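PDB 2ZCA: CRISPR-associated protein Cse2 from Thermus thermophilus, which belongs to the CasB/Cse2 family of type I-E CRISPR systems and probably takes part in adaptive immunity against viruses and plasmids. Local coordinates for residues R24-G36 / E60-D73. Numbering follows the deposited sequence.
Sequences RAAFRRSLAFPPG and EAHYLVAALYALKD
The Phe-27 ring lies with one face on Ala-66, whose CB sits 3.8 Å from the ring centroid and almost on the ring normal, a CH-pi contact. Ala-70 CB stands at the edge of the same ring. The Tyr-63 ring takes Gly-36 CA over one face, off-centre, and has a water at its edge; its hydroxyl bonds Glu-46. Over one face of the Arg-24 guanidinium is Ala-70 O, and at its edge, tilted somewhat from the plane, is Asp-73 OD1.

This is a helix-helix crossing in the all-helical Cse2 fold. Helices 24-29 and 60-71 cross at -109° with their axes 7.7 Å apart. The small side chains of Ala-66, Ala-67 and Ala-70 allow this close approach, and Phe-27 CB comes within 3.5 Å of Ala-70 CB. Phe-27 also touches Leu-11 and Val-45, which ties the crossing to helices 3-15 and 42-49.

Leu-31 CD2 packs on Ala-67 CB at 3.5 Å. Pro-35 lies alongside Leu-64, both pointing the same way. The water at the Tyr-63 ring edge donates to both Ser-30 OG and Tyr-63 O.

Asp-73 is the C-prime residue of the Schellman motif that ends helix 60-71. Arg-24 CG lies anti to the backbone N (chi1 -176°), and the chain then runs extended to NE, which reaches Asp-73. In this salt bridge Arg-24 NE donates to the anti lone pair of Asp-73 OD1 at 2.9 Å, with an N-H...O angle of 151°.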
loop_
_atom_site.group_PDB
_atom_site.type_symbol
_atom_site.label_atom_id
_atom_site.label_comp_id
_atom_site.label_asym_id
_atom_site.label_seq_id
_atom_site.Cartn_x
_atom_site.Cartn_y
_atom_site.Cartn_z
ATOM N N ARG A 24 9.991 8.813 -7.779
ATOM C CA ARG A 24 8.956 9.338 -6.898
ATOM C C ARG A 24 7.945 10.136 -7.709
ATOM O O ARG A 24 6.745 10.047 -7.472
ATOM C CB ARG A 24 9.553 10.241 -5.812
ATOM C CG ARG A 24 8.511 10.747 -4.807
ATOM C CD ARG A 24 9.081 11.805 -3.868
ATOM N NE ARG A 24 8.199 12.072 -2.730
ATOM C CZ ARG A 24 7.017 12.677 -2.806
ATOM N NH1 ARG A 24 6.546 13.097 -3.972
ATOM N NH2 ARG A 24 6.298 12.865 -1.706
ATOM N N ALA A 25 8.436 10.922 -8.664
ATOM C CA ALA A 25 7.557 11.728 -9.499
ATOM C C ALA A 25 6.578 10.836 -10.253
ATOM O O ALA A 25 5.388 11.149 -10.348
ATOM C CB ALA A 25 8.382 12.560 -10.484
ATOM N N ALA A 26 7.074 9.720 -10.784
ATOM C CA ALA A 26 6.220 8.800 -11.526
ATOM C C ALA A 26 5.252 8.080 -10.592
ATOM O O ALA A 26 4.065 7.960 -10.895
ATOM C CB ALA A 26 7.069 7.785 -12.282
ATOM N N PHE A 27 5.762 7.596 -9.463
ATOM C CA PHE A 27 4.916 6.896 -8.503
ATOM C C PHE A 27 3.844 7.826 -7.942
ATOM O O PHE A 27 2.673 7.451 -7.837
ATOM C CB PHE A 27 5.741 6.337 -7.336
ATOM C CG PHE A 27 6.664 5.207 -7.711
ATOM C CD1 PHE A 27 6.371 4.363 -8.777
ATOM C CD2 PHE A 27 7.806 4.953 -6.953
ATOM C CE1 PHE A 27 7.203 3.280 -9.082
ATOM C CE2 PHE A 27 8.641 3.871 -7.248
ATOM C CZ PHE A 27 8.338 3.035 -8.314
ATOM N N ARG A 28 4.242 9.042 -7.579
ATOM C CA ARG A 28 3.295 9.995 -7.014
ATOM C C ARG A 28 2.205 10.348 -8.018
ATOM O O ARG A 28 1.022 10.361 -7.682
ATOM C CB ARG A 28 4.025 11.265 -6.557
ATOM C CG ARG A 28 3.103 12.313 -5.956
ATOM C CD ARG A 28 2.448 11.828 -4.661
ATOM N NE ARG A 28 1.508 12.813 -4.136
ATOM C CZ ARG A 28 0.328 13.095 -4.678
ATOM N NH1 ARG A 28 -0.081 12.460 -5.770
ATOM N NH2 ARG A 28 -0.441 14.032 -4.139
ATOM N N ARG A 29 2.600 10.624 -9.254
ATOM C CA ARG A 29 1.635 10.968 -10.282
ATOM C C ARG A 29 0.714 9.791 -10.617
ATOM O O ARG A 29 -0.440 9.995 -10.993
ATOM C CB ARG A 29 2.360 11.452 -11.541
ATOM C CG ARG A 29 1.442 11.766 -12.713
ATOM C CD ARG A 29 0.370 12.783 -12.340
ATOM N NE ARG A 29 -0.493 13.095 -13.475
ATOM C CZ ARG A 29 -1.599 13.831 -13.400
ATOM N NH1 ARG A 29 -1.986 14.337 -12.237
ATOM N NH2 ARG A 29 -2.319 14.059 -14.490
ATOM N N SER A 30 1.209 8.563 -10.458
ATOM C CA SER A 30 0.402 7.381 -10.763
ATOM C C SER A 30 -0.849 7.257 -9.892
ATOM O O SER A 30 -1.754 6.487 -10.214
ATOM C CB SER A 30 1.228 6.098 -10.620
ATOM O OG SER A 30 1.435 5.761 -9.256
ATOM N N LEU A 31 -0.903 7.997 -8.790
ATOM C CA LEU A 31 -2.073 7.930 -7.917
ATOM C C LEU A 31 -3.322 8.477 -8.594
ATOM O O LEU A 31 -4.443 8.206 -8.161
ATOM C CB LEU A 31 -1.820 8.680 -6.606
ATOM C CG LEU A 31 -1.037 7.923 -5.529
ATOM C CD1 LEU A 31 -0.948 8.786 -4.282
ATOM C CD2 LEU A 31 -1.730 6.596 -5.202
ATOM N N ALA A 32 -3.130 9.237 -9.668
ATOM C CA ALA A 32 -4.253 9.813 -10.401
ATOM C C ALA A 32 -4.875 8.800 -11.358
ATOM O O ALA A 32 -5.941 9.046 -11.928
ATOM C CB ALA A 32 -3.789 11.047 -11.180
ATOM N N PHE A 33 -4.209 7.662 -11.533
ATOM C CA PHE A 33 -4.689 6.625 -12.446
ATOM C C PHE A 33 -4.798 5.261 -11.774
ATOM O O PHE A 33 -4.245 5.038 -10.696
ATOM C CB PHE A 33 -3.736 6.490 -13.642
ATOM C CG PHE A 33 -3.372 7.794 -14.283
ATOM C CD1 PHE A 33 -2.486 8.668 -13.661
ATOM C CD2 PHE A 33 -3.925 8.159 -15.506
ATOM C CE1 PHE A 33 -2.157 9.889 -14.245
ATOM C CE2 PHE A 33 -3.600 9.380 -16.099
ATOM C CZ PHE A 33 -2.716 10.244 -15.467
ATOM N N PRO A 34 -5.512 4.322 -12.412
ATOM C CA PRO A 34 -5.643 2.991 -11.817
ATOM C C PRO A 34 -4.247 2.382 -11.705
ATOM O O PRO A 34 -3.388 2.619 -12.560
ATOM C CB PRO A 34 -6.512 2.242 -12.826
ATOM C CG PRO A 34 -7.326 3.351 -13.473
ATOM C CD PRO A 34 -6.281 4.419 -13.666
ATOM N N PRO A 35 -3.997 1.601 -10.645
ATOM C CA PRO A 35 -2.691 0.968 -10.446
ATOM C C PRO A 35 -2.285 0.154 -11.669
ATOM O O PRO A 35 -3.085 -0.609 -12.207
ATOM C CB PRO A 35 -2.923 0.078 -9.225
ATOM C CG PRO A 35 -3.967 0.828 -8.459
ATOM C CD PRO A 35 -4.914 1.280 -9.538
ATOM N N GLY A 36 -1.040 0.323 -12.100
ATOM C CA GLY A 36 -0.550 -0.419 -13.247
ATOM C C GLY A 36 -0.988 0.147 -14.581
ATOM O O GLY A 36 -0.740 -0.461 -15.622
ATOM N N GLU A 60 -0.654 -5.159 -10.055
ATOM C CA GLU A 60 -1.327 -3.921 -9.674
ATOM C C GLU A 60 -1.112 -3.612 -8.192
ATOM O O GLU A 60 -0.977 -2.449 -7.807
ATOM C CB GLU A 60 -2.817 -4.019 -10.009
ATOM C CG GLU A 60 -3.054 -4.334 -11.484
ATOM C CD GLU A 60 -4.518 -4.479 -11.846
ATOM O OE1 GLU A 60 -5.302 -4.937 -10.991
ATOM O OE2 GLU A 60 -4.882 -4.156 -12.996
ATOM N N ALA A 61 -1.055 -4.650 -7.363
ATOM C CA ALA A 61 -0.831 -4.447 -5.931
ATOM C C ALA A 61 0.527 -3.780 -5.728
ATOM O O ALA A 61 0.660 -2.861 -4.921
ATOM C CB ALA A 61 -0.876 -5.778 -5.190
ATOM N N HIS A 62 1.537 -4.246 -6.461
ATOM C CA HIS A 62 2.871 -3.664 -6.348
ATOM C C HIS A 62 2.871 -2.198 -6.781
ATOM O O HIS A 62 3.480 -1.348 -6.126
ATOM C CB HIS A 62 3.883 -4.438 -7.201
ATOM C CG HIS A 62 4.260 -5.774 -6.641
ATOM N ND1 HIS A 62 3.425 -6.869 -6.693
ATOM C CD2 HIS A 62 5.400 -6.201 -6.046
ATOM C CE1 HIS A 62 4.034 -7.913 -6.160
ATOM N NE2 HIS A 62 5.235 -7.535 -5.761
ATOM N N TYR A 63 2.200 -1.901 -7.890
ATOM C CA TYR A 63 2.145 -0.523 -8.372
ATOM C C TYR A 63 1.463 0.396 -7.371
ATOM O O TYR A 63 1.898 1.530 -7.166
ATOM C CB TYR A 63 1.410 -0.448 -9.713
ATOM C CG TYR A 63 2.285 -0.789 -10.900
ATOM C CD1 TYR A 63 3.202 0.134 -11.401
ATOM C CD2 TYR A 63 2.221 -2.046 -11.497
ATOM C CE1 TYR A 63 4.039 -0.186 -12.466
ATOM C CE2 TYR A 63 3.053 -2.376 -12.558
ATOM C CZ TYR A 63 3.960 -1.441 -13.036
ATOM O OH TYR A 63 4.795 -1.771 -14.078
ATOM N N LEU A 64 0.392 -0.084 -6.747
ATOM C CA LEU A 64 -0.315 0.750 -5.783
ATOM C C LEU A 64 0.543 1.015 -4.549
ATOM O O LEU A 64 0.581 2.138 -4.045
ATOM C CB LEU A 64 -1.652 0.105 -5.380
ATOM C CG LEU A 64 -2.498 0.859 -4.341
ATOM C CD1 LEU A 64 -2.777 2.278 -4.811
ATOM C CD2 LEU A 64 -3.808 0.114 -4.115
ATOM N N VAL A 65 1.238 -0.012 -4.063
ATOM C CA VAL A 65 2.093 0.159 -2.892
ATOM C C VAL A 65 3.250 1.113 -3.189
ATOM O O VAL A 65 3.629 1.912 -2.338
ATOM C CB VAL A 65 2.632 -1.196 -2.386
ATOM C CG1 VAL A 65 3.702 -0.977 -1.320
ATOM C CG2 VAL A 65 1.481 -2.014 -1.802
ATOM N N ALA A 66 3.814 1.038 -4.391
ATOM C CA ALA A 66 4.898 1.943 -4.754
ATOM C C ALA A 66 4.364 3.378 -4.731
ATOM O O ALA A 66 5.050 4.297 -4.283
ATOM C CB ALA A 66 5.434 1.607 -6.152
ATOM N N ALA A 67 3.141 3.562 -5.223
ATOM C CA ALA A 67 2.529 4.887 -5.258
ATOM C C ALA A 67 2.285 5.421 -3.849
ATOM O O ALA A 67 2.546 6.592 -3.564
ATOM C CB ALA A 67 1.215 4.842 -6.034
ATOM N N LEU A 68 1.785 4.562 -2.966
ATOM C CA LEU A 68 1.513 4.979 -1.593
ATOM C C LEU A 68 2.810 5.222 -0.829
ATOM O O LEU A 68 2.876 6.084 0.054
ATOM C CB LEU A 68 0.648 3.925 -0.893
ATOM C CG LEU A 68 -0.732 3.773 -1.550
ATOM C CD1 LEU A 68 -1.472 2.583 -0.962
ATOM C CD2 LEU A 68 -1.535 5.059 -1.358
ATOM N N TYR A 69 3.841 4.462 -1.176
ATOM C CA TYR A 69 5.153 4.607 -0.551
ATOM C C TYR A 69 5.692 5.993 -0.905
ATOM O O TYR A 69 6.227 6.700 -0.055
ATOM C CB TYR A 69 6.079 3.496 -1.068
ATOM C CG TYR A 69 7.530 3.578 -0.643
ATOM C CD1 TYR A 69 8.456 4.326 -1.377
ATOM C CD2 TYR A 69 7.991 2.855 0.453
ATOM C CE1 TYR A 69 9.812 4.338 -1.027
ATOM C CE2 TYR A 69 9.337 2.862 0.811
ATOM C CZ TYR A 69 10.243 3.602 0.067
ATOM O OH TYR A 69 11.576 3.588 0.417
ATOM N N ALA A 70 5.535 6.382 -2.168
ATOM C CA ALA A 70 5.993 7.688 -2.620
ATOM C C ALA A 70 5.201 8.811 -1.945
ATOM O O ALA A 70 5.772 9.835 -1.557
ATOM C CB ALA A 70 5.866 7.784 -4.140
ATOM N N LEU A 71 3.891 8.618 -1.808
ATOM C CA LEU A 71 3.030 9.613 -1.174
ATOM C C LEU A 71 3.539 9.934 0.229
ATOM O O LEU A 71 3.497 11.090 0.672
ATOM C CB LEU A 71 1.587 9.095 -1.094
ATOM C CG LEU A 71 0.576 9.965 -0.333
ATOM C CD1 LEU A 71 0.386 11.292 -1.059
ATOM C CD2 LEU A 71 -0.756 9.229 -0.211
ATOM N N LYS A 72 4.026 8.905 0.920
ATOM C CA LYS A 72 4.549 9.053 2.273
ATOM C C LYS A 72 6.058 9.288 2.261
ATOM O O LYS A 72 6.729 9.190 3.292
ATOM C CB LYS A 72 4.212 7.805 3.102
ATOM C CG LYS A 72 2.751 7.730 3.544
ATOM C CD LYS A 72 2.477 8.716 4.681
ATOM C CE LYS A 72 1.013 8.701 5.111
ATOM N NZ LYS A 72 0.760 9.619 6.257
ATOM N N ASP A 73 6.583 9.603 1.082
ATOM C CA ASP A 73 8.008 9.871 0.909
ATOM C C ASP A 73 8.889 8.747 1.457
ATOM O O ASP A 73 9.949 8.994 2.036
ATOM C CB ASP A 73 8.366 11.202 1.580
ATOM C CG ASP A 73 9.625 11.820 1.010
ATOM O OD1 ASP A 73 9.700 11.962 -0.231
ATOM O OD2 ASP A 73 10.532 12.167 1.797
HETATM O O HOH W 1 2.551 3.132 -9.381
HETATM O O HOH W 2 -4.503 -1.793 -14.088
#